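Local coordinates for protein O-methyltransferase (PDB 4CE0) that probably transfers a methyl group from S-adenosyl-L-methionine to the rhamnose 4'-hydroxyl of spinosyn, using a bound magnesium ion, at residues 85-98 against 146-160. Numbering follows the deposited sequence.
Sequences WRGGACIFMRAVLQ and VRQNFARYGLLDEQV. With SAH (S-adenosyl-L-homocysteine), chain B.
R94 reaches from helix 88-98 to the turn that follows helix 146-152, and its contacts change from apolar to ionic along the chain. CB lies at the edge of the F150 ring; CG packs on L155 CB, and CD lies 3.6 Å from V160 CG2. A bend at chi2 carries the guanidinium to a side-on salt bridge with D157, one nitrogen to each oxygen. NE donates to OD1 at 2.9 Å and NH2 to OD2 at 2.7 Å; the planes lie 15° apart, both donors somewhat out of the carboxylate plane. L155 CD2 covers one guanidinium face; Q159 OE1 lies toward the rim of the opposite face, poorly angled for a hydrogen bond to NH2, and a water links it to R94 NH1. Q159 NE2 donates hydrogen bonds to the backbone oxygens of D102 and R105.

One turn earlier, I91 sits between two rings. Its CG1 stands 3.5 Å from the F150 centroid, 3° off the normal, a CH-pi contact; CG2 lies over Y153. Just ahead of the helix, N149 ND2 donates to R86 O (2.9 Å, 167°) in the carbonyl plane. The preceding residue, W85, makes a weak backbone N hydrogen bond to S-adenosyl-L-homocysteine O3'.

The contact packs helix 88-100 against helix 143-152 of the Rossmann-like fold; buried R94 and partly exposed D157 are probably both ionised.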
loop_
_atom_site.group_PDB
_atom_site.type_symbol
_atom_site.label_atom_id
_atom_site.label_comp_id
_atom_site.label_asym_id
_atom_site.label_seq_id
_atom_site.Cartn_x
_atom_site.Cartn_y
_atom_site.Cartn_z
ATOM N N TRP A 85 14.139 -11.127 8.456
ATOM C CA TRP A 85 14.676 -10.707 7.156
ATOM C C TRP A 85 14.459 -9.211 7.012
ATOM O O TRP A 85 14.972 -8.435 7.831
ATOM C CB TRP A 85 14.041 -11.495 6.017
ATOM C CG TRP A 85 14.677 -11.359 4.682
ATOM C CD1 TRP A 85 16.010 -11.449 4.404
ATOM C CD2 TRP A 85 14.012 -11.187 3.415
ATOM N NE1 TRP A 85 16.220 -11.304 3.050
ATOM C CE2 TRP A 85 15.017 -11.142 2.423
ATOM C CE3 TRP A 85 12.676 -11.047 3.030
ATOM C CZ2 TRP A 85 14.724 -10.953 1.068
ATOM C CZ3 TRP A 85 12.388 -10.844 1.680
ATOM C CH2 TRP A 85 13.411 -10.785 0.722
ATOM N N ARG A 86 13.689 -8.793 6.011
ATOM C CA ARG A 86 13.514 -7.366 5.766
ATOM C C ARG A 86 12.468 -6.722 6.674
ATOM O O ARG A 86 12.310 -5.493 6.678
ATOM C CB ARG A 86 13.201 -7.117 4.290
ATOM C CG ARG A 86 14.404 -7.317 3.381
ATOM C CD ARG A 86 14.025 -7.274 1.933
ATOM N NE ARG A 86 15.154 -7.619 1.072
ATOM C CZ ARG A 86 15.047 -8.012 -0.195
ATOM N NH1 ARG A 86 13.856 -8.111 -0.779
ATOM N NH2 ARG A 86 16.142 -8.315 -0.875
ATOM N N GLY A 87 11.747 -7.555 7.423
ATOM C CA GLY A 87 10.871 -7.069 8.483
ATOM C C GLY A 87 9.401 -7.092 8.203
ATOM O O GLY A 87 8.588 -6.754 9.080
ATOM N N GLY A 88 9.060 -7.577 7.017
ATOM C CA GLY A 88 7.722 -7.465 6.472
ATOM C C GLY A 88 6.629 -8.061 7.339
ATOM O O GLY A 88 5.579 -7.445 7.558
ATOM N N ALA A 89 6.864 -9.263 7.829
ATOM C CA ALA A 89 5.878 -9.923 8.676
ATOM C C ALA A 89 5.673 -9.152 9.970
ATOM O O ALA A 89 4.564 -9.032 10.463
ATOM C CB ALA A 89 6.298 -11.343 8.965
ATOM N N CYS A 90 6.763 -8.655 10.541
ATOM C CA CYS A 90 6.676 -7.838 11.733
ATOM C C CYS A 90 6.008 -6.507 11.477
ATOM O O CYS A 90 5.239 -6.016 12.314
ATOM C CB CYS A 90 8.076 -7.590 12.269
ATOM S SG CYS A 90 8.802 -9.062 13.040
ATOM N N ILE A 91 6.321 -5.894 10.346
ATOM C CA ILE A 91 5.588 -4.678 9.941
ATOM C C ILE A 91 4.085 -4.957 9.910
ATOM O O ILE A 91 3.275 -4.170 10.436
ATOM C CB ILE A 91 6.073 -4.156 8.591
ATOM C CG1 ILE A 91 7.500 -3.628 8.728
ATOM C CG2 ILE A 91 5.214 -3.000 8.075
ATOM C CD1 ILE A 91 8.206 -3.477 7.427
ATOM N N PHE A 92 3.713 -6.093 9.329
ATOM C CA PHE A 92 2.312 -6.449 9.258
ATOM C C PHE A 92 1.664 -6.595 10.624
ATOM O O PHE A 92 0.605 -6.041 10.850
ATOM C CB PHE A 92 2.090 -7.728 8.455
ATOM C CG PHE A 92 0.656 -8.029 8.240
ATOM C CD1 PHE A 92 -0.098 -7.241 7.361
ATOM C CD2 PHE A 92 0.034 -9.061 8.936
ATOM C CE1 PHE A 92 -1.436 -7.507 7.160
ATOM C CE2 PHE A 92 -1.301 -9.335 8.753
ATOM C CZ PHE A 92 -2.044 -8.556 7.846
ATOM N N MET A 93 2.316 -7.292 11.556
ATOM C CA MET A 93 1.729 -7.426 12.890
ATOM C C MET A 93 1.550 -6.047 13.523
ATOM O O MET A 93 0.542 -5.766 14.173
ATOM C CB MET A 93 2.600 -8.308 13.791
ATOM C CG MET A 93 2.745 -9.693 13.295
ATOM S SD MET A 93 3.485 -10.792 14.511
ATOM C CE MET A 93 5.173 -10.351 14.292
ATOM N N ARG A 94 2.522 -5.185 13.336
ATOM C CA ARG A 94 2.416 -3.831 13.899
ATOM C C ARG A 94 1.255 -3.096 13.234
ATOM O O ARG A 94 0.537 -2.306 13.868
ATOM C CB ARG A 94 3.713 -3.060 13.718
ATOM C CG ARG A 94 3.646 -1.542 14.102
ATOM C CD ARG A 94 3.427 -1.275 15.570
ATOM N NE ARG A 94 3.101 0.132 15.867
ATOM C CZ ARG A 94 1.861 0.612 16.000
ATOM N NH1 ARG A 94 0.793 -0.161 15.819
ATOM N NH2 ARG A 94 1.677 1.884 16.295
ATOM N N ALA A 95 1.040 -3.391 11.961
ATOM C CA ALA A 95 -0.033 -2.692 11.227
ATOM C C ALA A 95 -1.409 -3.194 11.682
ATOM O O ALA A 95 -2.366 -2.424 11.736
ATOM C CB ALA A 95 0.143 -2.852 9.749
ATOM N N VAL A 96 -1.519 -4.474 12.028
ATOM C CA VAL A 96 -2.800 -4.956 12.528
ATOM C C VAL A 96 -3.180 -4.231 13.841
ATOM O O VAL A 96 -4.313 -3.737 13.982
ATOM C CB VAL A 96 -2.821 -6.460 12.717
ATOM C CG1 VAL A 96 -4.200 -6.882 13.171
ATOM C CG2 VAL A 96 -2.446 -7.175 11.410
ATOM N N LEU A 97 -2.236 -4.163 14.789
ATOM C CA LEU A 97 -2.423 -3.360 16.009
ATOM C C LEU A 97 -2.867 -1.932 15.700
ATOM O O LEU A 97 -3.765 -1.394 16.346
ATOM C CB LEU A 97 -1.128 -3.291 16.835
ATOM C CG LEU A 97 -0.564 -4.608 17.357
ATOM C CD1 LEU A 97 0.693 -4.340 18.174
ATOM C CD2 LEU A 97 -1.610 -5.350 18.161
ATOM N N GLN A 98 -2.192 -1.296 14.750
ATOM C CA GLN A 98 -2.604 0.022 14.286
ATOM C C GLN A 98 -4.030 -0.016 13.756
ATOM O O GLN A 98 -4.796 0.899 14.021
ATOM C CB GLN A 98 -1.660 0.505 13.165
ATOM C CG GLN A 98 -1.936 1.918 12.679
ATOM C CD GLN A 98 -1.693 2.948 13.754
ATOM O OE1 GLN A 98 -2.465 3.900 13.906
ATOM N NE2 GLN A 98 -0.621 2.764 14.517
ATOM N N VAL A 146 16.131 -2.675 8.346
ATOM C CA VAL A 146 14.812 -3.035 8.865
ATOM C C VAL A 146 14.099 -1.838 9.519
ATOM O O VAL A 146 12.898 -1.669 9.345
ATOM C CB VAL A 146 14.876 -4.211 9.896
ATOM C CG1 VAL A 146 13.470 -4.572 10.384
ATOM C CG2 VAL A 146 15.569 -5.452 9.302
ATOM N N ARG A 147 14.819 -1.048 10.312
ATOM C CA ARG A 147 14.252 0.136 10.963
ATOM C C ARG A 147 13.681 1.086 9.871
ATOM O O ARG A 147 12.550 1.595 9.990
ATOM C CB ARG A 147 15.324 0.873 11.831
ATOM C CG ARG A 147 15.350 0.505 13.356
ATOM C CD ARG A 147 16.345 1.381 14.239
ATOM N NE ARG A 147 15.915 2.792 14.348
ATOM C CZ ARG A 147 15.041 3.228 15.255
ATOM N NH1 ARG A 147 14.508 2.389 16.163
ATOM N NH2 ARG A 147 14.681 4.504 15.262
ATOM N N GLN A 148 14.483 1.342 8.831
ATOM C CA GLN A 148 14.097 2.190 7.702
ATOM C C GLN A 148 12.799 1.639 7.061
ATOM O O GLN A 148 11.872 2.402 6.734
ATOM C CB GLN A 148 15.225 2.257 6.648
ATOM C CG GLN A 148 16.455 3.128 7.032
ATOM C CD GLN A 148 17.664 2.963 6.074
ATOM O OE1 GLN A 148 17.823 1.933 5.406
ATOM N NE2 GLN A 148 18.528 3.993 6.020
ATOM N N ASN A 149 12.746 0.320 6.874
ATOM C CA ASN A 149 11.579 -0.332 6.278
ATOM C C ASN A 149 10.327 -0.045 7.096
ATOM O O ASN A 149 9.307 0.294 6.533
ATOM C CB ASN A 149 11.812 -1.840 6.102
ATOM C CG ASN A 149 12.824 -2.133 5.014
ATOM O OD1 ASN A 149 13.126 -1.256 4.196
ATOM N ND2 ASN A 149 13.355 -3.340 4.998
ATOM N N PHE A 150 10.411 -0.136 8.423
ATOM C CA PHE A 150 9.236 0.140 9.256
ATOM C C PHE A 150 8.804 1.594 9.039
ATOM O O PHE A 150 7.590 1.891 8.987
ATOM C CB PHE A 150 9.511 -0.088 10.743
ATOM C CG PHE A 150 9.158 -1.459 11.263
ATOM C CD1 PHE A 150 10.057 -2.510 11.129
ATOM C CD2 PHE A 150 7.974 -1.681 11.963
ATOM C CE1 PHE A 150 9.778 -3.796 11.632
ATOM C CE2 PHE A 150 7.669 -2.970 12.478
ATOM C CZ PHE A 150 8.585 -4.027 12.312
ATOM N N ALA A 151 9.791 2.483 8.903
ATOM C CA ALA A 151 9.542 3.912 8.835
ATOM C C ALA A 151 8.882 4.225 7.512
ATOM O O ALA A 151 8.132 5.171 7.395
ATOM C CB ALA A 151 10.867 4.719 8.999
ATOM N N ARG A 152 9.110 3.397 6.513
ATOM C CA ARG A 152 8.460 3.620 5.220
ATOM C C ARG A 152 6.958 3.516 5.328
ATOM O O ARG A 152 6.243 4.172 4.574
ATOM C CB ARG A 152 9.020 2.682 4.153
ATOM C CG ARG A 152 10.439 3.121 3.785
ATOM C CD ARG A 152 11.269 2.060 3.118
ATOM N NE ARG A 152 11.938 2.621 1.945
ATOM C CZ ARG A 152 12.505 1.889 0.997
ATOM N NH1 ARG A 152 12.485 0.552 1.078
ATOM N NH2 ARG A 152 13.068 2.482 -0.047
ATOM N N TYR A 153 6.480 2.714 6.280
ATOM C CA TYR A 153 5.043 2.481 6.454
ATOM C C TYR A 153 4.479 3.396 7.533
ATOM O O TYR A 153 3.288 3.321 7.866
ATOM C CB TYR A 153 4.756 0.999 6.767
ATOM C CG TYR A 153 5.127 0.036 5.644
ATOM C CD1 TYR A 153 4.223 -0.290 4.645
ATOM C CD2 TYR A 153 6.389 -0.552 5.593
ATOM C CE1 TYR A 153 4.567 -1.168 3.624
ATOM C CE2 TYR A 153 6.752 -1.411 4.578
ATOM C CZ TYR A 153 5.837 -1.718 3.587
ATOM O OH TYR A 153 6.187 -2.611 2.590
ATOM N N GLY A 154 5.324 4.285 8.060
ATOM C CA GLY A 154 4.927 5.111 9.176
ATOM C C GLY A 154 4.673 4.310 10.449
ATOM O O GLY A 154 3.858 4.696 11.274
ATOM N N LEU A 155 5.385 3.198 10.628
ATOM C CA LEU A 155 5.156 2.346 11.796
ATOM C C LEU A 155 6.375 2.125 12.681
ATOM O O LEU A 155 6.392 1.176 13.444
ATOM C CB LEU A 155 4.592 0.994 11.367
ATOM C CG LEU A 155 3.204 1.099 10.730
ATOM C CD1 LEU A 155 2.891 -0.174 9.995
ATOM C CD2 LEU A 155 2.120 1.389 11.782
ATOM N N LEU A 156 7.377 2.999 12.603
ATOM C CA LEU A 156 8.558 2.845 13.443
ATOM C C LEU A 156 8.338 3.625 14.722
ATOM O O LEU A 156 8.752 4.759 14.813
ATOM C CB LEU A 156 9.811 3.328 12.715
ATOM C CG LEU A 156 11.116 3.192 13.512
ATOM C CD1 LEU A 156 11.373 1.737 13.831
ATOM C CD2 LEU A 156 12.299 3.783 12.732
ATOM N N ASP A 157 7.643 3.035 15.685
ATOM C CA ASP A 157 7.279 3.774 16.904
ATOM C C ASP A 157 7.517 2.954 18.185
ATOM O O ASP A 157 8.252 1.957 18.175
ATOM C CB ASP A 157 5.833 4.284 16.807
ATOM C CG ASP A 157 4.785 3.189 16.951
ATOM O OD1 ASP A 157 5.123 1.988 16.829
ATOM O OD2 ASP A 157 3.602 3.551 17.191
ATOM N N GLU A 158 6.904 3.374 19.283
ATOM C CA GLU A 158 7.194 2.799 20.626
ATOM C C GLU A 158 6.725 1.357 20.762
ATOM O O GLU A 158 7.167 0.633 21.665
ATOM C CB GLU A 158 6.503 3.609 21.716
ATOM C CG GLU A 158 5.034 3.907 21.367
ATOM C CD GLU A 158 4.198 4.347 22.558
ATOM O OE1 GLU A 158 4.741 4.383 23.690
ATOM O OE2 GLU A 158 2.998 4.661 22.356
ATOM N N GLN A 159 5.827 0.922 19.874
ATOM C CA GLN A 159 5.278 -0.425 19.958
ATOM C C GLN A 159 6.087 -1.466 19.197
ATOM O O GLN A 159 5.659 -2.608 19.061
ATOM C CB GLN A 159 3.839 -0.427 19.450
ATOM C CG GLN A 159 2.850 0.244 20.388
ATOM C CD GLN A 159 1.423 0.139 19.869
ATOM O OE1 GLN A 159 0.887 1.084 19.274
ATOM N NE2 GLN A 159 0.817 -1.016 20.058
ATOM N N VAL A 160 7.234 -1.066 18.664
ATOM C CA VAL A 160 8.137 -1.985 17.974
ATOM C C VAL A 160 9.496 -1.976 18.692
ATOM O O VAL A 160 10.101 -0.894 18.879
ATOM C CB VAL A 160 8.389 -1.568 16.522
ATOM C CG1 VAL A 160 9.213 -2.642 15.806
ATOM C CG2 VAL A 160 7.047 -1.310 15.783
HETATM N N SAH B . 10.482 -12.665 5.047
HETATM C CA SAH B . 10.740 -13.675 6.087
HETATM C CB SAH B . 12.139 -13.721 6.649
HETATM C CG SAH B . 12.735 -14.808 7.542
HETATM S SD SAH B . 14.301 -15.236 6.723
HETATM C C SAH B . 9.814 -13.148 7.109
HETATM O O SAH B . 9.989 -13.574 8.238
HETATM O OXT SAH B . 8.941 -12.271 6.498
HETATM C "C5'" SAH B . 15.255 -15.976 8.095
HETATM C "C4'" SAH B . 15.765 -14.963 9.131
HETATM O "O4'" SAH B . 16.149 -15.619 10.321
HETATM C "C3'" SAH B . 17.002 -14.173 8.692
HETATM O "O3'" SAH B . 16.677 -12.801 8.768
HETATM C "C2'" SAH B . 18.144 -14.559 9.642
HETATM O "O2'" SAH B . 19.118 -13.550 9.983
HETATM C "C1'" SAH B . 17.353 -15.068 10.851
HETATM N N9 SAH B . 18.000 -16.107 11.687
HETATM C C8 SAH B . 18.027 -17.457 11.406
HETATM N N7 SAH B . 18.642 -18.076 12.424
HETATM C C5 SAH B . 18.972 -17.164 13.364
HETATM C C6 SAH B . 19.618 -17.244 14.600
HETATM N N6 SAH B . 20.038 -18.412 15.084
HETATM N N1 SAH B . 19.836 -16.103 15.334
HETATM C C2 SAH B . 19.404 -14.871 14.888
HETATM N N3 SAH B . 18.797 -14.803 13.655
HETATM C C4 SAH B . 18.548 -15.922 12.919
HETATM O O HOH W 1 -1.425 0.810 17.562
#